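Side-chain contact in profilin (Schizosaccharomyces pombe, PDB 3D9Y), which binds monomeric actin and so tunes its polymerisation, binds PIP2, and is essential for cytokinesis in fission yeast: residues T71-A74 with I79-K82. Residues are numbered along the deposited sequence; the frame is centred on the assembly and turned at random.
Sequences TIRA and IYGK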
ATOM      1  N   THR A  71       8.588   7.635   6.268  1.00 13.02           N
ATOM      2  CA  THR A  71       7.325   8.221   5.829  1.00 12.61           C
ATOM      3  C   THR A  71       7.570   9.572   5.132  1.00 12.52           C
ATOM      4  O   THR A  71       8.254  10.450   5.681  1.00 12.02           O
ATOM      5  CB  THR A  71       6.372   8.415   7.040  1.00 13.32           C
ATOM      6  OG1 THR A  71       6.253   7.185   7.778  1.00 13.45           O
ATOM      7  CG2 THR A  71       5.017   8.869   6.599  1.00 12.78           C
ATOM      8  N   ILE A  72       7.021   9.738   3.926  1.00 11.55           N
ATOM      9  CA  ILE A  72       7.133  11.008   3.195  1.00 12.39           C
ATOM     10  C   ILE A  72       5.783  11.694   2.965  1.00 12.09           C
ATOM     11  O   ILE A  72       5.723  12.896   2.693  1.00 11.15           O
ATOM     12  CB  ILE A  72       7.899  10.846   1.858  1.00 11.97           C
ATOM     13  CG1 ILE A  72       7.161   9.898   0.910  1.00 12.88           C
ATOM     14  CG2 ILE A  72       9.349  10.397   2.140  1.00 13.13           C
ATOM     15  CD1 ILE A  72       7.644   9.919  -0.498  1.00 14.27           C
ATOM     16  N   ARG A  73       4.704  10.925   3.086  1.00 12.26           N
ATOM     17  CA  ARG A  73       3.354  11.465   3.056  1.00 12.58           C
ATOM     18  C   ARG A  73       2.478  10.637   3.974  1.00 12.94           C
ATOM     19  O   ARG A  73       2.566   9.404   3.980  1.00 12.53           O
ATOM     20  CB  ARG A  73       2.790  11.448   1.637  1.00 12.76           C
ATOM     21  CG  ARG A  73       1.338  11.919   1.548  1.00 13.24           C
ATOM     22  CD  ARG A  73       0.926  12.182   0.106  1.00 14.07           C
ATOM     23  NE  ARG A  73       1.640  13.316  -0.475  1.00 15.84           N
ATOM     24  CZ  ARG A  73       1.391  14.600  -0.207  1.00 16.68           C
ATOM     25  NH1 ARG A  73       0.439  14.948   0.652  1.00 18.53           N
ATOM     26  NH2 ARG A  73       2.113  15.546  -0.791  1.00 16.91           N
ATOM     27  N   ALA A  74       1.653  11.317   4.768  1.00 12.68           N
ATOM     28  CA  ALA A  74       0.636  10.637   5.573  1.00 12.84           C
ATOM     29  C   ALA A  74      -0.592  11.535   5.760  1.00 13.07           C
ATOM     30  O   ALA A  74      -0.524  12.587   6.405  1.00 10.61           O
ATOM     31  CB  ALA A  74       1.213  10.206   6.901  1.00 12.77           C
ATOM     32  N   ILE A  79      -0.674   6.996   2.536  1.00 10.83           N
ATOM     33  CA  ILE A  79       0.556   6.889   3.349  1.00 10.92           C
ATOM     34  C   ILE A  79       1.660   6.367   2.433  1.00 10.98           C
ATOM     35  O   ILE A  79       1.550   5.265   1.907  1.00 11.19           O
ATOM     36  CB  ILE A  79       0.371   5.933   4.530  1.00 11.63           C
ATOM     37  CG1 ILE A  79      -0.624   6.529   5.532  1.00 10.72           C
ATOM     38  CG2 ILE A  79       1.732   5.646   5.225  1.00 12.32           C
ATOM     39  CD1 ILE A  79      -1.065   5.591   6.617  1.00 10.84           C
ATOM     40  N   TYR A  80       2.674   7.191   2.195  1.00 10.97           N
ATOM     41  CA  TYR A  80       3.753   6.862   1.262  1.00 11.22           C
ATOM     42  C   TYR A  80       5.065   6.838   2.039  1.00 11.46           C
ATOM     43  O   TYR A  80       5.274   7.655   2.933  1.00 11.49           O
ATOM     44  CB  TYR A  80       3.937   7.901   0.165  1.00 10.87           C
ATOM     45  CG  TYR A  80       2.764   8.231  -0.741  1.00  9.87           C
ATOM     46  CD1 TYR A  80       1.592   7.472  -0.760  1.00 10.02           C
ATOM     47  CD2 TYR A  80       2.845   9.322  -1.587  1.00 11.11           C
ATOM     48  CE1 TYR A  80       0.523   7.801  -1.613  1.00 10.28           C
ATOM     49  CE2 TYR A  80       1.791   9.667  -2.435  1.00 10.64           C
ATOM     50  CZ  TYR A  80       0.631   8.900  -2.447  1.00 10.14           C
ATOM     51  OH  TYR A  80      -0.405   9.239  -3.288  1.00 10.55           O
ATOM     52  N   GLY A  81       5.959   5.942   1.654  1.00 11.81           N
ATOM     53  CA  GLY A  81       7.281   5.865   2.278  1.00 12.37           C
ATOM     54  C   GLY A  81       8.386   5.625   1.271  1.00 12.87           C
ATOM     55  O   GLY A  81       8.132   5.257   0.108  1.00 12.69           O
ATOM     56  N   LYS A  82       9.620   5.830   1.722  1.00 13.22           N
ATOM     57  CA  LYS A  82      10.781   5.580   0.895  1.00 14.04           C
ATOM     58  C   LYS A  82      11.861   4.868   1.706  1.00 13.87           C
ATOM     59  O   LYS A  82      11.942   5.020   2.926  1.00 13.06           O
ATOM     60  CB  LYS A  82      11.326   6.884   0.294  1.00 14.64           C
ATOM     61  CG  LYS A  82      11.948   7.843   1.263  1.00 16.39           C
ATOM     62  CD  LYS A  82      12.575   9.055   0.541  1.00 16.48           C
ATOM     63  CE  LYS A  82      13.559   9.786   1.424  1.00 18.24           C
ATOM     64  NZ  LYS A  82      13.837  11.181   0.962  1.00 18.49           N
TER
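Arg-73 and Tyr-80 extend in company from adjacent strands, 67-74 and 78-83, a hairpin in profilin's central antiparallel sheet. Arg-73 CD lies over one face of the Tyr-80 ring, 4.1 Å from its centroid, a CH-pi contact, while Arg-73 CB rests against Tyr-80 CG and CD2. With Arg-73 CG anti to the backbone N (chi1 176°), the chain follows the tyrosine outward, then bends at chi3; the guanidinium turns its edge to Tyr-80 CE2, the two planes 75° apart. Ile-72 crosses the tyrosine at about a right angle, CG1 3.9 Å from Tyr-80 CB, and its CG2 sits 3.7 Å from Lys-82 CG. On the opposite face, Thr-71, Ala-74 and Ile-79 touch helix 56-60.

Two residues of one strand, Ile-72 and Arg-73, are set against Tyr-80 alone, a classic beta bulge. Two N-H groups grip Tyr-80 O: Ile-72 N at 2.9 Å, nearly straight (168°), and Arg-73 N weakly at 3.3 Å; Tyr-80 N bonds back to Arg-73 O. With an alanine here, the Arg-73 methylenes would probably lose the ring they lie on and Glu-116 its phenol partner. Aliphatic carbon thus packs on the aromatic face, while Arg-73 NH1 and Tyr-80 OH each reach a carboxylate, Glu-75 and Glu-116.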